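PDB 6E0S: MEM-A1 from Soil metagenome, which probably hydrolyses beta-lactam antibiotics as a zinc-dependent subclass B3 metallo-beta-lactamase, giving resistance to these drugs. Local coordinates for residues P27-F31 / H73-L77. Numbering follows the deposited sequence.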
loop_
_atom_site.group_PDB
_atom_site.type_symbol
_atom_site.label_atom_id
_atom_site.label_comp_id
_atom_site.label_asym_id
_atom_site.label_seq_id
_atom_site.Cartn_x
_atom_site.Cartn_y
_atom_site.Cartn_z
ATOM N N PRO A 27 -10.053 -1.889 -16.007
ATOM C CA PRO A 27 -9.653 -3.303 -15.985
ATOM C C PRO A 27 -8.142 -3.494 -16.032
ATOM O O PRO A 27 -7.404 -2.721 -16.652
ATOM C CB PRO A 27 -10.315 -3.875 -17.244
ATOM C CG PRO A 27 -11.495 -2.994 -17.478
ATOM C CD PRO A 27 -11.042 -1.619 -17.071
ATOM N N GLN A 28 -7.695 -4.555 -15.366
ATOM C CA GLN A 28 -6.293 -4.956 -15.356
ATOM C C GLN A 28 -6.247 -6.450 -15.085
ATOM O O GLN A 28 -6.671 -6.906 -14.020
ATOM C CB GLN A 28 -5.506 -4.182 -14.288
ATOM C CG GLN A 28 -4.081 -4.675 -14.089
ATOM C CD GLN A 28 -3.235 -4.478 -15.336
ATOM O OE1 GLN A 28 -3.237 -3.390 -15.946
ATOM N NE2 GLN A 28 -2.536 -5.539 -15.754
ATOM N N GLU A 29 -5.719 -7.214 -16.019
ATOM C CA GLU A 29 -5.554 -8.641 -15.770
ATOM C C GLU A 29 -4.523 -8.890 -14.672
ATOM O O GLU A 29 -3.467 -8.250 -14.641
ATOM C CB GLU A 29 -5.119 -9.371 -17.036
ATOM C CG GLU A 29 -6.241 -9.506 -18.078
ATOM C CD GLU A 29 -7.473 -10.273 -17.538
ATOM O OE1 GLU A 29 -8.555 -9.665 -17.407
ATOM O OE2 GLU A 29 -7.345 -11.485 -17.246
ATOM N N PRO A 30 -4.785 -9.842 -13.792
ATOM C CA PRO A 30 -3.825 -10.163 -12.730
ATOM C C PRO A 30 -2.628 -10.918 -13.283
ATOM O O PRO A 30 -2.659 -11.474 -14.388
ATOM C CB PRO A 30 -4.642 -11.036 -11.771
ATOM C CG PRO A 30 -5.744 -11.647 -12.647
ATOM C CD PRO A 30 -6.069 -10.567 -13.655
ATOM N N PHE A 31 -1.563 -10.948 -12.500
ATOM C CA PHE A 31 -0.349 -11.612 -12.956
ATOM C C PHE A 31 0.503 -11.999 -11.768
ATOM O O PHE A 31 0.493 -11.329 -10.731
ATOM C CB PHE A 31 0.488 -10.731 -13.906
ATOM C CG PHE A 31 0.698 -9.287 -13.429
ATOM C CD1 PHE A 31 -0.244 -8.300 -13.723
ATOM C CD2 PHE A 31 1.865 -8.913 -12.760
ATOM C CE1 PHE A 31 -0.038 -6.981 -13.300
ATOM C CE2 PHE A 31 2.083 -7.581 -12.351
ATOM C CZ PHE A 31 1.123 -6.620 -12.625
ATOM N N HIS A 73 -10.192 -11.222 -9.414
ATOM C CA HIS A 73 -8.811 -11.490 -9.794
ATOM C C HIS A 73 -8.221 -12.634 -8.972
ATOM O O HIS A 73 -7.530 -13.512 -9.511
ATOM C CB HIS A 73 -7.976 -10.214 -9.607
ATOM C CG HIS A 73 -8.286 -9.157 -10.618
ATOM N ND1 HIS A 73 -7.983 -7.827 -10.423
ATOM C CD2 HIS A 73 -8.909 -9.228 -11.818
ATOM C CE1 HIS A 73 -8.378 -7.127 -11.469
ATOM N NE2 HIS A 73 -8.962 -7.945 -12.323
ATOM N N ILE A 74 -8.457 -12.616 -7.658
ATOM C CA ILE A 74 -8.012 -13.704 -6.787
ATOM C C ILE A 74 -8.581 -15.043 -7.268
ATOM O O ILE A 74 -7.839 -16.015 -7.455
ATOM C CB ILE A 74 -8.390 -13.391 -5.324
ATOM C CG1 ILE A 74 -7.554 -12.207 -4.825
ATOM C CG2 ILE A 74 -8.148 -14.617 -4.397
ATOM C CD1 ILE A 74 -8.110 -11.553 -3.484
ATOM N N ARG A 75 -9.901 -15.101 -7.522
ATOM C CA ARG A 75 -10.527 -16.352 -7.960
ATOM C C ARG A 75 -10.020 -16.770 -9.333
ATOM O O ARG A 75 -9.791 -17.962 -9.597
ATOM C CB ARG A 75 -12.053 -16.202 -8.014
ATOM C CG ARG A 75 -12.750 -15.832 -6.722
ATOM C CD ARG A 75 -14.275 -15.909 -6.875
ATOM N NE ARG A 75 -14.940 -15.261 -5.758
ATOM C CZ ARG A 75 -15.507 -14.059 -5.803
ATOM N NH1 ARG A 75 -15.539 -13.371 -6.949
ATOM N NH2 ARG A 75 -16.087 -13.559 -4.704
ATOM N N GLN A 76 -9.846 -15.795 -10.220
ATOM C CA GLN A 76 -9.419 -16.098 -11.578
ATOM C C GLN A 76 -8.081 -16.822 -11.566
ATOM O O GLN A 76 -7.850 -17.732 -12.375
ATOM C CB GLN A 76 -9.339 -14.791 -12.364
ATOM C CG GLN A 76 -8.821 -14.872 -13.752
ATOM C CD GLN A 76 -8.795 -13.486 -14.401
ATOM O OE1 GLN A 76 -9.290 -12.499 -13.828
ATOM N NE2 GLN A 76 -8.238 -13.416 -15.592
ATOM N N LEU A 77 -7.192 -16.434 -10.649
ATOM C CA LEU A 77 -5.885 -17.075 -10.542
ATOM C C LEU A 77 -5.949 -18.468 -9.928
ATOM O O LEU A 77 -4.916 -19.153 -9.891
ATOM C CB LEU A 77 -4.933 -16.203 -9.713
ATOM C CG LEU A 77 -4.483 -14.865 -10.310
ATOM C CD1 LEU A 77 -3.775 -14.030 -9.224
ATOM C CD2 LEU A 77 -3.549 -15.059 -11.504
HETATM O O HOH W 1 -9.967 -6.743 -14.606
HETATM O O HOH W 2 -9.799 -10.038 -15.027
#
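The imidazole of His73 meets Pro30 and the backbone of Gln28 obliquely, with Pro30 CD 3.6 Å from His73 CD2 and Gln28 O 3.0 Å from His73 NE2, an approach too poorly angled for a hydrogen bond. At the ring edge, in its plane, a water lies 2.8 Å from His73 NE2 and also accepts a hydrogen bond from Gln28 N. His73 ND1 is bonded to Val40 O, and the two polar partners together probably hold the ring's orientation.

The other flat groups, the carboxylate of Glu29 and the amide of Gln76, have planes 48° apart. Gln76 NE2 donates to Glu29 OE2 over 2.7 Å, reaching its syn side from 18° out of the carboxylate plane. Gln76 is stretched out, with CG anti to the backbone N (chi1 176°), whereas Glu29 folds back at chi2 to meet it.

The Pro30 ring packs beside both the imidazole and the amide, its CG and CD each 3.8 Å from Gln76 OE1, while Pro30 CB lies 4.0 Å from Leu77 CD1. The contact fastens the loop leading into edge strand 31-34 onto the C-terminal part of helix 66-76. Both carboxylate oxygens of Glu29 are engaged, OE2 by the Gln76 amide and OE1 by a second water that also donates to Gln76 OE1, so a direct bond and a water bridge tie the exposed rim of the loop to the helix end.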